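Local coordinates for protein HAT1-interacting factor 1 (Saccharomyces cerevisiae, PDB 4NQ0) that binds histones H3-H4 and H2A-H2B directly as a nuclear chaperone of the HAT-B acetyltransferase complex, serving chromatin assembly and telomere silencing, at residues 171-176 against 302-307; 231-236 against 267-272; 237-242 against 263-268; 244-247 against 253-256. All coordinates share one frame; numbering follows the deposited sequence.

Contact 1: 171-176 against 302-307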
loop_
_atom_site.group_PDB
_atom_site.type_symbol
_atom_site.label_atom_id
_atom_site.label_comp_id
_atom_site.label_asym_id
_atom_site.label_seq_id
_atom_site.Cartn_x
_atom_site.Cartn_y
_atom_site.Cartn_z
ATOM N N ALA A 171 10.028 16.651 1.952
ATOM C CA ALA A 171 10.032 17.723 2.948
ATOM C C ALA A 171 8.643 17.953 3.527
ATOM O O ALA A 171 8.475 18.820 4.369
ATOM C CB ALA A 171 10.568 19.016 2.339
ATOM N N ASN A 172 7.660 17.179 3.068
ATOM C CA ASN A 172 6.290 17.256 3.564
ATOM C C ASN A 172 6.009 16.195 4.640
ATOM O O ASN A 172 6.263 15.005 4.429
ATOM C CB ASN A 172 5.302 17.081 2.404
ATOM C CG ASN A 172 3.873 16.905 2.882
ATOM O OD1 ASN A 172 3.416 17.622 3.765
ATOM N ND2 ASN A 172 3.173 15.933 2.321
ATOM N N PHE A 173 5.482 16.633 5.783
ATOM C CA PHE A 173 5.064 15.732 6.867
ATOM C C PHE A 173 3.613 15.956 7.274
ATOM O O PHE A 173 3.185 15.516 8.342
ATOM C CB PHE A 173 5.973 15.907 8.081
ATOM C CG PHE A 173 7.431 15.793 7.759
ATOM C CD1 PHE A 173 7.992 14.558 7.478
ATOM C CD2 PHE A 173 8.236 16.917 7.721
ATOM C CE1 PHE A 173 9.339 14.443 7.168
ATOM C CE2 PHE A 173 9.592 16.812 7.421
ATOM C CZ PHE A 173 10.142 15.567 7.145
ATOM N N SER A 174 2.851 16.620 6.410
ATOM C CA SER A 174 1.443 16.875 6.668
ATOM C C SER A 174 0.591 15.619 6.486
ATOM O O SER A 174 0.996 14.685 5.800
ATOM C CB SER A 174 0.915 17.969 5.739
ATOM O OG SER A 174 1.596 19.184 5.964
ATOM N N PRO A 175 -0.595 15.600 7.118
ATOM C CA PRO A 175 -1.619 14.608 6.824
ATOM C C PRO A 175 -2.196 14.759 5.414
ATOM O O PRO A 175 -2.125 15.841 4.820
ATOM C CB PRO A 175 -2.703 14.894 7.871
ATOM C CG PRO A 175 -1.998 15.568 8.987
ATOM C CD PRO A 175 -0.911 16.369 8.338
ATOM N N ALA A 176 -2.767 13.675 4.901
ATOM C CA ALA A 176 -3.396 13.674 3.587
ATOM C C ALA A 176 -4.644 14.546 3.627
ATOM O O ALA A 176 -5.500 14.368 4.492
ATOM C CB ALA A 176 -3.760 12.261 3.172
ATOM N N LEU A 302 19.752 12.585 3.240
ATOM C CA LEU A 302 20.239 12.728 4.611
ATOM C C LEU A 302 19.200 13.370 5.511
ATOM O O LEU A 302 18.998 12.918 6.635
ATOM C CB LEU A 302 21.541 13.537 4.665
ATOM C CG LEU A 302 22.810 12.798 4.223
ATOM C CD1 LEU A 302 24.035 13.739 4.190
ATOM C CD2 LEU A 302 23.051 11.611 5.160
ATOM N N LYS A 303 18.535 14.410 5.013
ATOM C CA LYS A 303 17.499 15.092 5.799
ATOM C C LYS A 303 16.350 14.159 6.162
ATOM O O LYS A 303 15.838 14.221 7.275
ATOM C CB LYS A 303 16.945 16.306 5.057
ATOM C CG LYS A 303 17.955 17.424 4.873
ATOM C CD LYS A 303 17.362 18.672 4.195
ATOM C CE LYS A 303 18.501 19.624 3.788
ATOM N NZ LYS A 303 18.052 20.927 3.194
ATOM N N ARG A 304 15.941 13.303 5.223
ATOM C CA ARG A 304 14.840 12.361 5.490
ATOM C C ARG A 304 15.290 11.251 6.432
ATOM O O ARG A 304 14.547 10.869 7.339
ATOM C CB ARG A 304 14.279 11.746 4.200
ATOM C CG ARG A 304 12.997 10.941 4.408
ATOM C CD ARG A 304 11.788 11.860 4.517
ATOM N NE ARG A 304 10.594 11.191 5.047
ATOM C CZ ARG A 304 9.357 11.688 5.028
ATOM N NH1 ARG A 304 9.094 12.863 4.451
ATOM N NH2 ARG A 304 8.357 10.988 5.575
ATOM N N PHE A 305 16.493 10.723 6.217
ATOM C CA PHE A 305 17.025 9.710 7.118
ATOM C C PHE A 305 17.090 10.221 8.565
ATOM O O PHE A 305 16.705 9.516 9.493
ATOM C CB PHE A 305 18.424 9.248 6.699
ATOM C CG PHE A 305 18.483 8.545 5.372
ATOM C CD1 PHE A 305 17.416 7.814 4.895
ATOM C CD2 PHE A 305 19.645 8.583 4.618
ATOM C CE1 PHE A 305 17.481 7.174 3.694
ATOM C CE2 PHE A 305 19.721 7.939 3.407
ATOM C CZ PHE A 305 18.636 7.223 2.939
ATOM N N LYS A 306 17.578 11.441 8.755
ATOM C CA LYS A 306 17.724 11.988 10.100
ATOM C C LYS A 306 16.374 12.243 10.751
ATOM O O LYS A 306 16.219 12.090 11.959
ATOM C CB LYS A 306 18.541 13.277 10.069
ATOM C CG LYS A 306 20.022 13.023 9.855
ATOM C CD LYS A 306 20.755 14.309 9.511
ATOM C CE LYS A 306 22.246 14.068 9.348
ATOM N NZ LYS A 306 22.921 15.245 8.732
ATOM N N HIS A 307 15.407 12.650 9.945
ATOM C CA HIS A 307 14.044 12.792 10.418
ATOM C C HIS A 307 13.508 11.453 10.950
ATOM O O HIS A 307 12.902 11.394 12.011
ATOM C CB HIS A 307 13.163 13.315 9.284
ATOM C CG HIS A 307 11.700 13.125 9.519
ATOM N ND1 HIS A 307 10.950 13.990 10.285
ATOM C CD2 HIS A 307 10.852 12.156 9.100
ATOM C CE1 HIS A 307 9.699 13.565 10.323
ATOM N NE2 HIS A 307 9.613 12.457 9.608
HETATM O O HOH W 1 6.084 12.477 5.272
#

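Contact 2: 231-236 against 267-272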
loop_
_atom_site.group_PDB
_atom_site.type_symbol
_atom_site.label_atom_id
_atom_site.label_comp_id
_atom_site.label_asym_id
_atom_site.label_seq_id
_atom_site.Cartn_x
_atom_site.Cartn_y
_atom_site.Cartn_z
ATOM N N SER A 231 -11.883 3.439 6.201
ATOM C CA SER A 231 -11.527 3.604 4.781
ATOM C C SER A 231 -10.124 4.200 4.616
ATOM O O SER A 231 -9.282 3.656 3.901
ATOM C CB SER A 231 -12.552 4.489 4.066
ATOM O OG SER A 231 -13.727 3.756 3.731
ATOM N N ARG A 232 -9.878 5.307 5.304
ATOM C CA ARG A 232 -8.565 5.959 5.281
ATOM C C ARG A 232 -7.430 5.064 5.784
ATOM O O ARG A 232 -6.327 5.090 5.235
ATOM C CB ARG A 232 -8.631 7.267 6.061
ATOM C CG ARG A 232 -9.242 8.397 5.233
ATOM C CD ARG A 232 -10.136 9.295 6.066
ATOM N NE ARG A 232 -9.480 9.663 7.309
ATOM C CZ ARG A 232 -10.084 9.830 8.481
ATOM N NH1 ARG A 232 -11.392 9.667 8.624
ATOM N NH2 ARG A 232 -9.351 10.158 9.532
ATOM N N LEU A 233 -7.704 4.263 6.808
ATOM C CA LEU A 233 -6.748 3.262 7.297
ATOM C C LEU A 233 -6.432 2.256 6.197
ATOM O O LEU A 233 -5.272 1.985 5.911
ATOM C CB LEU A 233 -7.308 2.516 8.519
ATOM C CG LEU A 233 -6.534 1.275 8.997
ATOM C CD1 LEU A 233 -5.143 1.648 9.471
ATOM C CD2 LEU A 233 -7.290 0.524 10.105
ATOM N N ARG A 234 -7.481 1.710 5.590
ATOM C CA ARG A 234 -7.341 0.685 4.568
ATOM C C ARG A 234 -6.684 1.216 3.309
ATOM O O ARG A 234 -5.928 0.504 2.649
ATOM C CB ARG A 234 -8.704 0.063 4.244
ATOM C CG ARG A 234 -9.251 -0.786 5.391
ATOM C CD ARG A 234 -9.989 -2.011 4.888
ATOM N NE ARG A 234 -11.406 -1.750 4.707
ATOM C CZ ARG A 234 -12.244 -2.521 4.018
ATOM N NH1 ARG A 234 -11.829 -3.624 3.402
ATOM N NH2 ARG A 234 -13.521 -2.166 3.935
ATOM N N ILE A 235 -6.974 2.464 2.980
ATOM C CA ILE A 235 -6.315 3.124 1.859
ATOM C C ILE A 235 -4.813 3.220 2.113
ATOM O O ILE A 235 -4.016 2.906 1.232
ATOM C CB ILE A 235 -6.939 4.513 1.557
ATOM C CG1 ILE A 235 -8.308 4.331 0.897
ATOM C CG2 ILE A 235 -6.041 5.328 0.625
ATOM C CD1 ILE A 235 -9.141 5.588 0.828
ATOM N N GLY A 236 -4.430 3.619 3.328
ATOM C CA GLY A 236 -3.020 3.646 3.716
ATOM C C GLY A 236 -2.362 2.296 3.523
ATOM O O GLY A 236 -1.278 2.207 2.932
ATOM N N LYS A 267 -1.696 9.543 9.107
ATOM C CA LYS A 267 -1.684 10.777 9.901
ATOM C C LYS A 267 -3.030 11.492 10.020
ATOM O O LYS A 267 -3.164 12.410 10.824
ATOM C CB LYS A 267 -0.628 11.731 9.360
ATOM C CG LYS A 267 0.776 11.356 9.809
ATOM C CD LYS A 267 1.805 12.182 9.057
ATOM C CE LYS A 267 3.097 12.344 9.841
ATOM N NZ LYS A 267 4.164 12.973 8.981
ATOM N N THR A 268 -4.028 11.076 9.248
ATOM C CA THR A 268 -5.391 11.586 9.434
ATOM C C THR A 268 -6.136 10.787 10.500
ATOM O O THR A 268 -7.264 11.121 10.862
ATOM C CB THR A 268 -6.216 11.503 8.140
ATOM O OG1 THR A 268 -6.481 10.128 7.834
ATOM C CG2 THR A 268 -5.479 12.185 6.968
ATOM N N LEU A 269 -5.519 9.703 10.965
ATOM C CA LEU A 269 -6.174 8.766 11.872
ATOM C C LEU A 269 -6.082 9.265 13.301
ATOM O O LEU A 269 -5.066 9.843 13.701
ATOM C CB LEU A 269 -5.526 7.379 11.778
ATOM C CG LEU A 269 -6.119 6.286 10.882
ATOM C CD1 LEU A 269 -7.077 6.805 9.809
ATOM C CD2 LEU A 269 -4.981 5.488 10.254
ATOM N N LYS A 270 -7.148 9.022 14.061
ATOM C CA LYS A 270 -7.155 9.263 15.497
ATOM C C LYS A 270 -5.995 8.523 16.147
ATOM O O LYS A 270 -5.854 7.314 15.949
ATOM C CB LYS A 270 -8.481 8.827 16.137
ATOM C CG LYS A 270 -9.387 9.995 16.489
ATOM C CD LYS A 270 -10.872 9.657 16.356
ATOM C CE LYS A 270 -11.716 10.925 16.389
ATOM N N PRO A 271 -5.169 9.252 16.929
ATOM C CA PRO A 271 -3.963 8.692 17.540
ATOM C C PRO A 271 -4.238 7.412 18.312
ATOM O O PRO A 271 -5.262 7.304 18.985
ATOM C CB PRO A 271 -3.498 9.800 18.494
ATOM C CG PRO A 271 -4.090 11.052 17.949
ATOM C CD PRO A 271 -5.403 10.644 17.363
ATOM N N ALA A 272 -3.337 6.444 18.182
ATOM C CA ALA A 272 -3.438 5.171 18.885
ATOM C C ALA A 272 -2.140 4.393 18.723
ATOM O O ALA A 272 -1.279 4.759 17.918
ATOM C CB ALA A 272 -4.616 4.357 18.362
#

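Contact 3: 237-242 against 263-268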
loop_
_atom_site.group_PDB
_atom_site.type_symbol
_atom_site.label_atom_id
_atom_site.label_comp_id
_atom_site.label_asym_id
_atom_site.label_seq_id
_atom_site.Cartn_x
_atom_site.Cartn_y
_atom_site.Cartn_z
ATOM N N ASP A 237 -3.035 1.247 4.004
ATOM C CA ASP A 237 -2.578 -0.143 3.852
ATOM C C ASP A 237 -2.390 -0.507 2.385
ATOM O O ASP A 237 -1.424 -1.187 2.023
ATOM C CB ASP A 237 -3.574 -1.134 4.492
ATOM C CG ASP A 237 -3.510 -1.153 6.012
ATOM O OD1 ASP A 237 -2.532 -0.645 6.602
ATOM O OD2 ASP A 237 -4.455 -1.692 6.619
ATOM N N VAL A 238 -3.304 -0.047 1.529
ATOM C CA VAL A 238 -3.191 -0.325 0.102
ATOM C C VAL A 238 -1.960 0.355 -0.486
ATOM O O VAL A 238 -1.248 -0.244 -1.316
ATOM C CB VAL A 238 -4.447 0.091 -0.671
ATOM C CG1 VAL A 238 -4.199 0.025 -2.198
ATOM C CG2 VAL A 238 -5.623 -0.799 -0.254
ATOM N N TYR A 239 -1.700 1.590 -0.060
ATOM C CA TYR A 239 -0.546 2.332 -0.572
ATOM C C TYR A 239 0.759 1.665 -0.151
ATOM O O TYR A 239 1.696 1.602 -0.948
ATOM C CB TYR A 239 -0.579 3.815 -0.157
ATOM C CG TYR A 239 -1.438 4.690 -1.047
ATOM C CD1 TYR A 239 -1.249 4.714 -2.425
ATOM C CD2 TYR A 239 -2.423 5.513 -0.512
ATOM C CE1 TYR A 239 -2.024 5.518 -3.250
ATOM C CE2 TYR A 239 -3.204 6.316 -1.323
ATOM C CZ TYR A 239 -3.005 6.310 -2.685
ATOM O OH TYR A 239 -3.779 7.104 -3.464
ATOM N N ILE A 240 0.825 1.155 1.078
ATOM C CA ILE A 240 1.993 0.387 1.522
ATOM C C ILE A 240 2.203 -0.837 0.627
ATOM O O ILE A 240 3.325 -1.110 0.191
ATOM C CB ILE A 240 1.894 -0.081 3.006
ATOM C CG1 ILE A 240 1.890 1.109 3.986
ATOM C CG2 ILE A 240 3.047 -1.028 3.349
ATOM C CD1 ILE A 240 3.168 1.967 3.983
ATOM N N LEU A 241 1.138 -1.574 0.344
ATOM C CA LEU A 241 1.239 -2.750 -0.529
ATOM C C LEU A 241 1.697 -2.352 -1.931
ATOM O O LEU A 241 2.558 -2.998 -2.501
ATOM C CB LEU A 241 -0.106 -3.481 -0.641
ATOM C CG LEU A 241 -0.153 -4.992 -0.412
ATOM C CD1 LEU A 241 -1.571 -5.502 -0.774
ATOM C CD2 LEU A 241 0.920 -5.784 -1.179
ATOM N N MET A 242 1.103 -1.301 -2.488
ATOM C CA MET A 242 1.548 -0.773 -3.774
ATOM C C MET A 242 3.042 -0.464 -3.734
ATOM O O MET A 242 3.780 -0.852 -4.625
ATOM C CB MET A 242 0.781 0.488 -4.140
ATOM C CG MET A 242 -0.627 0.235 -4.613
ATOM S SD MET A 242 -1.368 1.801 -5.044
ATOM C CE MET A 242 -2.851 1.247 -5.861
ATOM N N LEU A 263 1.693 7.141 4.520
ATOM C CA LEU A 263 2.039 7.895 5.710
ATOM C C LEU A 263 1.072 9.065 5.910
ATOM O O LEU A 263 0.570 9.268 7.004
ATOM C CB LEU A 263 3.494 8.360 5.602
ATOM C CG LEU A 263 4.201 8.989 6.799
ATOM C CD1 LEU A 263 4.393 8.015 7.965
ATOM C CD2 LEU A 263 5.562 9.529 6.328
ATOM N N GLY A 264 0.785 9.816 4.856
ATOM C CA GLY A 264 -0.219 10.882 4.935
ATOM C C GLY A 264 -1.595 10.404 5.390
ATOM O O GLY A 264 -2.280 11.095 6.143
ATOM N N TYR A 265 -2.014 9.226 4.933
ATOM C CA TYR A 265 -3.317 8.686 5.315
ATOM C C TYR A 265 -3.342 8.269 6.782
ATOM O O TYR A 265 -4.304 8.545 7.490
ATOM C CB TYR A 265 -3.731 7.521 4.404
ATOM C CG TYR A 265 -4.476 7.991 3.174
ATOM C CD1 TYR A 265 -5.855 8.182 3.205
ATOM C CD2 TYR A 265 -3.805 8.271 1.993
ATOM C CE1 TYR A 265 -6.539 8.624 2.097
ATOM C CE2 TYR A 265 -4.487 8.719 0.876
ATOM C CZ TYR A 265 -5.857 8.897 0.944
ATOM O OH TYR A 265 -6.545 9.321 -0.154
ATOM N N TYR A 266 -2.279 7.623 7.242
ATOM C CA TYR A 266 -2.209 7.210 8.642
ATOM C C TYR A 266 -2.236 8.422 9.570
ATOM O O TYR A 266 -2.747 8.352 10.679
ATOM C CB TYR A 266 -0.947 6.389 8.894
ATOM C CG TYR A 266 -0.883 5.056 8.172
ATOM C CD1 TYR A 266 -2.004 4.250 8.042
ATOM C CD2 TYR A 266 0.320 4.578 7.671
ATOM C CE1 TYR A 266 -1.940 3.016 7.387
ATOM C CE2 TYR A 266 0.391 3.352 7.029
ATOM C CZ TYR A 266 -0.751 2.573 6.895
ATOM O OH TYR A 266 -0.691 1.344 6.283
ATOM N N LYS A 267 -1.696 9.543 9.107
ATOM C CA LYS A 267 -1.684 10.777 9.901
ATOM C C LYS A 267 -3.030 11.492 10.020
ATOM O O LYS A 267 -3.164 12.410 10.824
ATOM C CB LYS A 267 -0.628 11.731 9.360
ATOM C CG LYS A 267 0.776 11.356 9.809
ATOM C CD LYS A 267 1.805 12.182 9.057
ATOM C CE LYS A 267 3.097 12.344 9.841
ATOM N NZ LYS A 267 4.164 12.973 8.981
ATOM N N THR A 268 -4.028 11.076 9.248
ATOM C CA THR A 268 -5.391 11.586 9.434
ATOM C C THR A 268 -6.136 10.787 10.500
ATOM O O THR A 268 -7.264 11.121 10.862
ATOM C CB THR A 268 -6.216 11.503 8.140
ATOM O OG1 THR A 268 -6.481 10.128 7.834
ATOM C CG2 THR A 268 -5.479 12.185 6.968
#

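Contact 4: 244-247 against 253-256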
loop_
_atom_site.group_PDB
_atom_site.type_symbol
_atom_site.label_atom_id
_atom_site.label_comp_id
_atom_site.label_asym_id
_atom_site.label_seq_id
_atom_site.Cartn_x
_atom_site.Cartn_y
_atom_site.Cartn_z
ATOM N N ASP A 244 5.367 -1.714 -1.652
ATOM C CA ASP A 244 6.124 -2.960 -1.531
ATOM C C ASP A 244 6.300 -3.606 -2.895
ATOM O O ASP A 244 7.402 -3.994 -3.264
ATOM C CB ASP A 244 5.424 -3.950 -0.602
ATOM C CG ASP A 244 5.419 -3.514 0.858
ATOM O OD1 ASP A 244 4.634 -4.118 1.617
ATOM O OD2 ASP A 244 6.191 -2.604 1.260
ATOM N N ILE A 245 5.217 -3.710 -3.655
ATOM C CA ILE A 245 5.279 -4.316 -4.995
ATOM C C ILE A 245 6.202 -3.526 -5.927
ATOM O O ILE A 245 7.054 -4.095 -6.614
ATOM C CB ILE A 245 3.884 -4.412 -5.635
ATOM C CG1 ILE A 245 3.009 -5.403 -4.869
ATOM C CG2 ILE A 245 3.987 -4.841 -7.110
ATOM C CD1 ILE A 245 1.539 -5.347 -5.250
ATOM N N GLU A 246 6.036 -2.208 -5.938
ATOM C CA GLU A 246 6.861 -1.352 -6.788
ATOM C C GLU A 246 8.333 -1.450 -6.395
ATOM O O GLU A 246 9.192 -1.504 -7.259
ATOM C CB GLU A 246 6.369 0.095 -6.735
ATOM C CG GLU A 246 5.013 0.280 -7.388
ATOM C CD GLU A 246 4.358 1.605 -7.073
ATOM O OE1 GLU A 246 4.505 2.115 -5.934
ATOM O OE2 GLU A 246 3.683 2.140 -7.976
ATOM N N ARG A 247 8.613 -1.495 -5.098
ATOM C CA ARG A 247 9.974 -1.728 -4.604
ATOM C C ARG A 247 10.529 -3.059 -5.128
ATOM O O ARG A 247 11.638 -3.120 -5.667
ATOM C CB ARG A 247 9.997 -1.718 -3.070
ATOM C CG ARG A 247 11.397 -1.749 -2.463
ATOM C CD ARG A 247 11.383 -1.690 -0.944
ATOM N NE ARG A 247 10.582 -2.763 -0.342
ATOM C CZ ARG A 247 10.559 -3.057 0.959
ATOM N NH1 ARG A 247 9.783 -4.049 1.394
ATOM N NH2 ARG A 247 11.309 -2.382 1.829
ATOM N N SER A 253 11.202 5.055 -7.193
ATOM C CA SER A 253 10.613 6.397 -7.101
ATOM C C SER A 253 9.102 6.305 -6.873
ATOM O O SER A 253 8.549 7.019 -6.039
ATOM C CB SER A 253 10.935 7.222 -8.355
ATOM O OG SER A 253 10.194 8.428 -8.376
ATOM N N ARG A 254 8.444 5.417 -7.610
ATOM C CA ARG A 254 7.017 5.182 -7.418
ATOM C C ARG A 254 6.750 4.593 -6.039
ATOM O O ARG A 254 5.795 4.994 -5.362
ATOM C CB ARG A 254 6.449 4.282 -8.521
ATOM C CG ARG A 254 6.181 5.032 -9.841
ATOM C CD ARG A 254 5.821 4.108 -11.025
ATOM N NE ARG A 254 4.739 3.177 -10.696
ATOM C CZ ARG A 254 4.015 2.499 -11.590
ATOM N NH1 ARG A 254 4.232 2.634 -12.898
ATOM N NH2 ARG A 254 3.055 1.682 -11.172
ATOM N N ALA A 255 7.607 3.669 -5.609
ATOM C CA ALA A 255 7.487 3.080 -4.279
ATOM C C ALA A 255 7.466 4.149 -3.211
ATOM O O ALA A 255 6.538 4.197 -2.399
ATOM C CB ALA A 255 8.631 2.098 -3.995
ATOM N N ILE A 256 8.486 5.005 -3.214
ATOM C CA ILE A 256 8.650 5.997 -2.159
ATOM C C ILE A 256 7.443 6.924 -2.148
ATOM O O ILE A 256 6.924 7.259 -1.082
ATOM C CB ILE A 256 9.950 6.824 -2.320
ATOM C CG1 ILE A 256 11.177 5.921 -2.226
ATOM C CG2 ILE A 256 10.043 7.864 -1.219
ATOM C CD1 ILE A 256 12.480 6.546 -2.765
#

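Contact 1: 171-176 against 302-307
F173 lays its ring on H307 in an offset aromatic stack, pinning the loop between helices 61-77 and 202-218 against helix 298-316. The loop lies in a region important for binding H3-H4 and H2A-H2B, the helix in one that interacts with H2A-H2B, so the stack joins parts far apart in sequence. The centroids lie 3.9 Å from each other and the planes tilt by 26°. Overlap is uneven: F173 CE1 stands above the middle of the imidazole, 3.2 Å from H307 NE2, while H307 CE1 meets the phenyl face nearer its rim. H307 holds CG anti to its own backbone N (chi1 163°), which sends the imidazole out from the helix to lie over the phenyl face. F173 CE1 also rides above the R304 guanidinium, 3.2 Å from R304 NH1. Water 1 bridges the loop backbone and the guanidinium: it donates to N172 O at 2.7 Å and accepts from R304 NH2. R304 NH1 bonds to L170 O, and E283 receives both R304 NH2, in a salt bridge, and H307 NE2. An alanine in place of H307 would probably leave the face of F173 without its stacking partner and E283 short of one donor. With E283 taking the NE2 proton of H307, the carboxylate is likely to favour a protonated imidazole, an effect the nearby R304 would partly oppose.

Contact 2: 231-236 against 267-272
R232 reaches from helix 229-248, the first helix of the predicted second TPR hairpin, to T268 in the loop that follows the partner helix 252-266. The two side chains meet at a slant, the guanidinium presenting its edge. R232 NE points almost straight at T268 OG1, 3.1 Å away with an N-H...O angle of 163°, and the hydroxyl oxygen lies in the guanidinium plane. To get there the arginine chain departs from extended at chi2 (142°) and bends at chi3 (47°). T268 OG1 itself donates to Y265 O, which fixes its rotation and leaves it to accept from the arginine. R232 NH2 has a weak bond to the same OG1, and E229 adds a salt bridge to NH2 while L227 O takes NH1. A leucine in place of R232 would probably leave E229 without its charged mate and T268 OG1 without its donors across the contact. Beside this polar grip, L233 and L269 cross at about a right angle, an apolar patch where the backbones also come nearest, with CA atoms of L233 and L269 7.2 Å apart. There L269 CD2 rests 3.9 Å from L233 CD1. On the polar side, R232 NH2 stands 2.7 Å from T268 O, in a weak, bent bond.

Contact 3: 237-242 against 263-268
Y266 of helix 252-266 thrusts its hydroxyl across to D237 on helix 229-248, and a second tyrosine, Y265, meets Y239 beside it. Y266 OH donates to D237 OD1 at 2.7 Å, arriving on the anti side of the carboxylate and 18° out of its plane. Y266 CG sits beside its backbone N, anti to the carbonyl carbon (chi1 -65°), bringing the ring's end toward D237 although CB does not point straight at it. The aspartate's CB leaves the helix pointing away from its partner, but CG, placed beside the backbone N and anti to the carbonyl carbon (chi1 -75°), swings the carboxylate back within range. The two side chains meet at about a right angle. K278 makes a salt bridge to the same oxygen, so OD1 is gripped by a hydroxyl and an ammonium together, an arrangement likely to keep the aspartate ionised. I240 CG1 abuts the edge of the Y266 ring, 3.5 Å from Y266 OH and 4.1 Å from Y266 CE2. Y239 and Y265 touch at CE2 against CE2, 3.5 Å apart. Their rings are set obliquely, centroids 5.7 Å from each other. What joins their far ends is D180: its OD2 is hydrogen-bonded to both Y239 OH and Y265 OH, which probably limits how far either ring can shift. H258 from helix 252-266 adds its imidazole next to the Y239 ring. This buried seam, inside the antiparallel helical hairpin of the predicted second TPR, lies between two further helices, with V238, Y239 and M242 packing on helix 202-218, and L263 and Y266 on helix 273-290.

Contact 4: 244-247 against 253-256
The closed end of a TPR helical hairpin is where E246, late in helix 229-248, meets R254 and A255, early in helix 252-266. R254 forms a salt bridge with E246, gripping it side-on with two nitrogens converging on one oxygen. R254 NE reaches E246 OE2 at 3.1 Å with an N-H...O angle of 159°, and R254 NH2 reaches the same oxygen at 3.3 Å, on its anti lone pair. That oxygen lies nearly in the guanidinium plane, yet the NE donor stands well above the carboxylate plane, and the two flat groups are turned 81° from each other. The glutamate chain runs extended past CG (chi2 166°), which carries its end over R254 CB, 3.7 Å from E246 CD. E246 OE1 bonds to H258 ND1, so both oxygens of this buried acid have partners on the second helix. The hairpin belongs to the predicted second TPR, and its helices run close here: the CA atoms of E246 and A255 are only 5.1 Å apart. Such an approach fits a small side chain, and the methyl of A255 tucks against the backbone of the opposing helix, with A255 CB 3.8 Å from R247 N. The rest of R247 heads off toward helix 273-290, past D244, whose OD2 is bonded to Y259 OH.

In the fold
Contacts 2, 3 and 4 follow one helical pair, 229-248 with 252-266, from its open end to its turn: contact 3 lies in the middle, its centre 8 Å from that of contact 2 and 13 Å from that of contact 4. Contact 2 passes directly into contact 3, for they share K267 and T268, and I235 CG2 rests 3.6 Å from Y265 CZ. Contact 1 closes a loop of chain that contains all three. Its 171-176 segment runs over the open end, where F173 O lies 2.8 Å from K267 NZ and A176 N 2.9 Å from G264 O, both probable hydrogen bonds. Contact 4 stays apart from it, nearest atoms about 7 Å away.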